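Local coordinates for protein serine--tRNA ligase, cytoplasmic (Candida albicans, PDB 3QO8) that joins serine to tRNA(Ser) in two steps, first activating the amino acid with ATP to Ser-AMP and then passing it to the acceptor end of the tRNA, at residues Asp48-Glu51 / His52-Leu56; Glu41-Lys44 / Leu45-Leu49. One frame throughout, in Å; residues are numbered along the deposited sequence.

Contact 1 of 2, residues Asp48-Glu51 / His52-Leu56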
loop_
_atom_site.group_PDB
_atom_site.type_symbol
_atom_site.label_atom_id
_atom_site.label_comp_id
_atom_site.label_asym_id
_atom_site.label_seq_id
_atom_site.Cartn_x
_atom_site.Cartn_y
_atom_site.Cartn_z
ATOM N N ASP A 48 6.490 -50.775 -1.781
ATOM C CA ASP A 48 6.331 -51.400 -3.090
ATOM C C ASP A 48 7.330 -50.814 -4.097
ATOM O O ASP A 48 7.946 -51.539 -4.877
ATOM C CB ASP A 48 4.889 -51.248 -3.586
ATOM C CG ASP A 48 4.527 -52.271 -4.653
ATOM O OD1 ASP A 48 5.361 -53.159 -4.942
ATOM O OD2 ASP A 48 3.404 -52.197 -5.194
ATOM N N LEU A 49 7.498 -49.501 -4.062
ATOM C CA LEU A 49 8.498 -48.835 -4.888
ATOM C C LEU A 49 9.886 -49.389 -4.562
ATOM O O LEU A 49 10.656 -49.734 -5.459
ATOM C CB LEU A 49 8.452 -47.326 -4.650
ATOM C CG LEU A 49 9.345 -46.432 -5.509
ATOM C CD1 LEU A 49 9.076 -46.666 -6.983
ATOM C CD2 LEU A 49 9.130 -44.965 -5.144
ATOM N N ASP A 50 10.195 -49.479 -3.271
ATOM C CA ASP A 50 11.463 -50.043 -2.812
ATOM C C ASP A 50 11.691 -51.457 -3.346
ATOM O O ASP A 50 12.779 -51.787 -3.831
ATOM C CB ASP A 50 11.517 -50.051 -1.282
ATOM C CG ASP A 50 12.502 -49.043 -0.727
ATOM O OD1 ASP A 50 12.159 -47.840 -0.673
ATOM O OD2 ASP A 50 13.618 -49.457 -0.346
ATOM N N GLU A 51 10.663 -52.294 -3.244
ATOM C CA GLU A 51 10.750 -53.667 -3.718
ATOM C C GLU A 51 10.970 -53.732 -5.223
ATOM O O GLU A 51 11.741 -54.566 -5.716
ATOM C CB GLU A 51 9.485 -54.439 -3.348
ATOM C CG GLU A 51 9.189 -54.447 -1.865
ATOM C CD GLU A 51 7.957 -55.268 -1.527
ATOM O OE1 GLU A 51 7.361 -55.036 -0.450
ATOM O OE2 GLU A 51 7.590 -56.145 -2.338
ATOM N N HIS A 52 10.280 -52.865 -5.956
ATOM C CA HIS A 52 10.429 -52.837 -7.411
ATOM C C HIS A 52 11.850 -52.432 -7.787
ATOM O O HIS A 52 12.420 -52.971 -8.731
ATOM C CB HIS A 52 9.391 -51.912 -8.060
ATOM C CG HIS A 52 8.070 -52.577 -8.320
ATOM N ND1 HIS A 52 7.228 -52.984 -7.308
ATOM C CD2 HIS A 52 7.456 -52.916 -9.481
ATOM C CE1 HIS A 52 6.148 -53.542 -7.834
ATOM N NE2 HIS A 52 6.262 -53.508 -9.149
ATOM N N ASN A 53 12.422 -51.488 -7.046
ATOM C CA ASN A 53 13.818 -51.124 -7.261
ATOM C C ASN A 53 14.740 -52.309 -7.017
ATOM O O ASN A 53 15.646 -52.571 -7.807
ATOM C CB ASN A 53 14.227 -49.939 -6.386
ATOM C CG ASN A 53 13.705 -48.622 -6.917
ATOM O OD1 ASN A 53 13.311 -48.520 -8.077
ATOM N ND2 ASN A 53 13.704 -47.604 -6.070
ATOM N N LYS A 54 14.500 -53.031 -5.925
ATOM C CA LYS A 54 15.292 -54.216 -5.628
ATOM C C LYS A 54 15.174 -55.263 -6.746
ATOM O O LYS A 54 16.186 -55.783 -7.221
ATOM C CB LYS A 54 14.918 -54.801 -4.261
ATOM C CG LYS A 54 15.267 -53.889 -3.084
ATOM C CD LYS A 54 15.121 -54.602 -1.742
ATOM C CE LYS A 54 13.662 -54.726 -1.302
ATOM N NZ LYS A 54 13.177 -53.551 -0.507
ATOM N N LYS A 55 13.947 -55.557 -7.175
ATOM C CA LYS A 55 13.734 -56.506 -8.272
ATOM C C LYS A 55 14.383 -56.019 -9.569
ATOM O O LYS A 55 15.050 -56.788 -10.264
ATOM C CB LYS A 55 12.243 -56.773 -8.506
ATOM C CG LYS A 55 11.572 -57.633 -7.441
ATOM C CD LYS A 55 10.155 -58.017 -7.866
ATOM C CE LYS A 55 9.441 -58.864 -6.817
ATOM N NZ LYS A 55 9.139 -58.081 -5.581
ATOM N N LEU A 56 14.176 -54.748 -9.900
ATOM C CA LEU A 56 14.771 -54.179 -11.110
ATOM C C LEU A 56 16.293 -54.287 -11.108
ATOM O O LEU A 56 16.890 -54.701 -12.101
ATOM C CB LEU A 56 14.346 -52.726 -11.302
ATOM C CG LEU A 56 12.921 -52.500 -11.806
ATOM C CD1 LEU A 56 12.513 -51.044 -11.619
ATOM C CD2 LEU A 56 12.799 -52.910 -13.260
#
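His52 turns its imidazole back along the helix onto the residue one turn earlier, Asp48. Its backbone N makes the regular helical bond to Asp48 O, and its ring ND1 bonds to the same oxygen at 2.9 Å, bent to an N-H...O angle of 144°. The two donors come to that carbonyl from opposite faces of its plane, ND1 well above it. With CG beside its own backbone N (chi1 -85°), the ring is brought down to the Asp48 carbonyl. Asp48 OD1 meets the ring edge in plane, 3.0 Å from His52 ND1, with the carboxylate turned 68° from the imidazole. At the far side of the ring, NE2 is hydrogen-bonded to Glu86, so both ring nitrogens have partners, which should hold the imidazole's rotation. Glu86 belongs to helix 74-107, which pairs with helix 30-65 in the long antiparallel coiled coil of the tRNA-binding arm of seryl-tRNA synthetases; His52 and Asp48 both pack on Ile90 there.

Next comes Asn53, whose N bonds to Leu49 O at 3.0 Å while its OD1 takes a hydrogen bond from Lys87 across the hairpin. Lys54 folds back on itself at chi3 and chi4, carrying NZ to 4.0 Å from Asp50 CB; Asp50 OD2 stands 4.1 Å from Lys54 NZ, an attraction beyond salt-bridge length. Lys55 runs alongside Glu51, both pointing the same way. Its N bonds to Glu51 O at 2.8 Å and nearly straight, whereas the charged ends, Lys55 NZ and Glu51 OE2, remain 4.1 Å apart.

Contact 2 of 2, residues Glu41-Lys44 / Leu45-Leu49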
loop_
_atom_site.group_PDB
_atom_site.type_symbol
_atom_site.label_atom_id
_atom_site.label_comp_id
_atom_site.label_asym_id
_atom_site.label_seq_id
_atom_site.Cartn_x
_atom_site.Cartn_y
_atom_site.Cartn_z
ATOM N N GLU A 41 -1.363 -45.860 3.379
ATOM C CA GLU A 41 -1.351 -46.141 1.949
ATOM C C GLU A 41 -0.044 -45.657 1.344
ATOM O O GLU A 41 0.594 -46.356 0.562
ATOM C CB GLU A 41 -2.545 -45.487 1.258
ATOM C CG GLU A 41 -3.864 -46.063 1.724
ATOM C CD GLU A 41 -3.872 -47.589 1.688
ATOM O OE1 GLU A 41 -3.268 -48.167 0.753
ATOM O OE2 GLU A 41 -4.476 -48.213 2.597
ATOM N N TRP A 42 0.362 -44.458 1.725
ATOM C CA TRP A 42 1.609 -43.902 1.227
ATOM C C TRP A 42 2.790 -44.810 1.566
ATOM O O TRP A 42 3.617 -45.108 0.708
ATOM C CB TRP A 42 1.830 -42.498 1.789
ATOM C CG TRP A 42 3.117 -41.932 1.356
ATOM C CD1 TRP A 42 3.386 -41.323 0.164
ATOM C CD2 TRP A 42 4.344 -41.945 2.090
ATOM N NE1 TRP A 42 4.702 -40.946 0.118
ATOM C CE2 TRP A 42 5.314 -41.315 1.286
ATOM C CE3 TRP A 42 4.717 -42.424 3.351
ATOM C CZ2 TRP A 42 6.635 -41.151 1.703
ATOM C CZ3 TRP A 42 6.028 -42.258 3.765
ATOM C CH2 TRP A 42 6.971 -41.629 2.943
ATOM N N VAL A 43 2.854 -45.266 2.817
ATOM C CA VAL A 43 3.932 -46.151 3.252
ATOM C C VAL A 43 3.948 -47.437 2.440
ATOM O O VAL A 43 5.015 -47.910 2.045
ATOM C CB VAL A 43 3.827 -46.502 4.751
ATOM C CG1 VAL A 43 4.805 -47.611 5.107
ATOM C CG2 VAL A 43 4.082 -45.273 5.600
ATOM N N LYS A 44 2.766 -48.002 2.200
ATOM C CA LYS A 44 2.642 -49.206 1.381
ATOM C C LYS A 44 3.252 -48.990 0.004
ATOM O O LYS A 44 4.032 -49.814 -0.490
ATOM C CB LYS A 44 1.172 -49.627 1.259
ATOM C CG LYS A 44 0.636 -50.338 2.500
ATOM C CD LYS A 44 -0.887 -50.259 2.604
ATOM C CE LYS A 44 -1.578 -50.803 1.361
ATOM N NZ LYS A 44 -1.368 -52.268 1.183
ATOM N N LEU A 45 2.900 -47.870 -0.615
ATOM C CA LEU A 45 3.449 -47.536 -1.925
ATOM C C LEU A 45 4.971 -47.386 -1.891
ATOM O O LEU A 45 5.665 -47.833 -2.807
ATOM C CB LEU A 45 2.779 -46.272 -2.471
ATOM C CG LEU A 45 1.325 -46.497 -2.902
ATOM C CD1 LEU A 45 0.603 -45.189 -3.144
ATOM C CD2 LEU A 45 1.277 -47.379 -4.144
ATOM N N ARG A 46 5.487 -46.760 -0.836
ATOM C CA ARG A 46 6.931 -46.577 -0.675
ATOM C C ARG A 46 7.653 -47.929 -0.585
ATOM O O ARG A 46 8.703 -48.132 -1.211
ATOM C CB ARG A 46 7.233 -45.718 0.559
ATOM C CG ARG A 46 8.701 -45.338 0.731
ATOM C CD ARG A 46 8.960 -44.680 2.089
ATOM N NE ARG A 46 8.878 -45.637 3.192
ATOM C CZ ARG A 46 8.980 -45.317 4.480
ATOM N NH1 ARG A 46 9.166 -44.053 4.844
ATOM N NH2 ARG A 46 8.894 -46.262 5.407
ATOM N N PHE A 47 7.087 -48.857 0.186
ATOM C CA PHE A 47 7.651 -50.201 0.271
ATOM C C PHE A 47 7.623 -50.882 -1.091
ATOM O O PHE A 47 8.605 -51.496 -1.503
ATOM C CB PHE A 47 6.901 -51.066 1.292
ATOM C CG PHE A 47 7.194 -50.711 2.716
ATOM C CD1 PHE A 47 8.063 -49.676 3.025
ATOM C CD2 PHE A 47 6.607 -51.420 3.753
ATOM C CE1 PHE A 47 8.332 -49.347 4.343
ATOM C CE2 PHE A 47 6.875 -51.100 5.071
ATOM C CZ PHE A 47 7.735 -50.063 5.369
ATOM N N ASP A 48 6.490 -50.775 -1.781
ATOM C CA ASP A 48 6.331 -51.400 -3.090
ATOM C C ASP A 48 7.330 -50.814 -4.097
ATOM O O ASP A 48 7.946 -51.539 -4.877
ATOM C CB ASP A 48 4.889 -51.248 -3.586
ATOM C CG ASP A 48 4.527 -52.271 -4.653
ATOM O OD1 ASP A 48 5.361 -53.159 -4.942
ATOM O OD2 ASP A 48 3.404 -52.197 -5.194
ATOM N N LEU A 49 7.498 -49.501 -4.062
ATOM C CA LEU A 49 8.498 -48.835 -4.888
ATOM C C LEU A 49 9.886 -49.389 -4.562
ATOM O O LEU A 49 10.656 -49.734 -5.459
ATOM C CB LEU A 49 8.452 -47.326 -4.650
ATOM C CG LEU A 49 9.345 -46.432 -5.509
ATOM C CD1 LEU A 49 9.076 -46.666 -6.983
ATOM C CD2 LEU A 49 9.130 -44.965 -5.144
#
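Trp42 and Arg46, one helical turn apart, lean across each other at a slant, with the indole and guanidinium planes 68° apart. It is the six-membered end of the indole that does the touching: Trp42 CH2 lies 3.7 Å from Arg46 CD, and Arg46 NH1 is 3.8 Å from Trp42 CZ3. Both side chains start with CG opposite the backbone N, and the bend of the arginine at chi3 (72°) then swings its guanidinium back beside the indole. The polar corner of the tryptophan is engaged elsewhere, NE1 giving its hydrogen to Glu94 of helix 74-107.

Val43 and Phe47 form the neighbouring pair, side by side and pointing the same way. Here the fit is a CH-pi contact over one face of the phenyl ring: Val43 CG1 sits 4.0 Å from the Phe47 ring centroid and is displaced toward the rim, its nearest ring atom being Phe47 CZ at 3.8 Å. Phe47 CE1 also meets the edge of the Arg46 guanidinium, in its plane, so Trp42, Arg46, Phe47 and Val43 make a continuous patch of side chains.

Leu45 turns another way, its CG 3.5 Å from Glu41 O and its side chain on Lys93. Beneath all of this, backbone bonds link Leu45 to Glu41, Arg46 to Trp42, Phe47 to Val43 and Asp48 to Lys44. These i+4 to i backbone bonds define the alpha helix and set side chains one turn apart beside each other, here on the first long helix of the antiparallel coiled-coil arm in the tRNA-binding N-terminal domain.

How the contacts relate
Contacts 1 and 2 are successive portions of helix 30-65, with centres about 10 Å apart and Asp48 and Leu49 in common. Asp48 joins them directly: its backbone N bonds to Lys44 O in contact 2, while its carbonyl oxygen faces the next turn, in contact 1. Helix 74-107 flanks both, reached through Glu94 from Trp42 and through Glu86 and Lys87 farther along. Contact 2 lies nearer the body of the enzyme, its centre about 37 Å from the centre of the chain against about 45 Å for contact 1. Both are away from the seryl-adenylate analogue and magnesium sites, on the arm rather than the catalytic core.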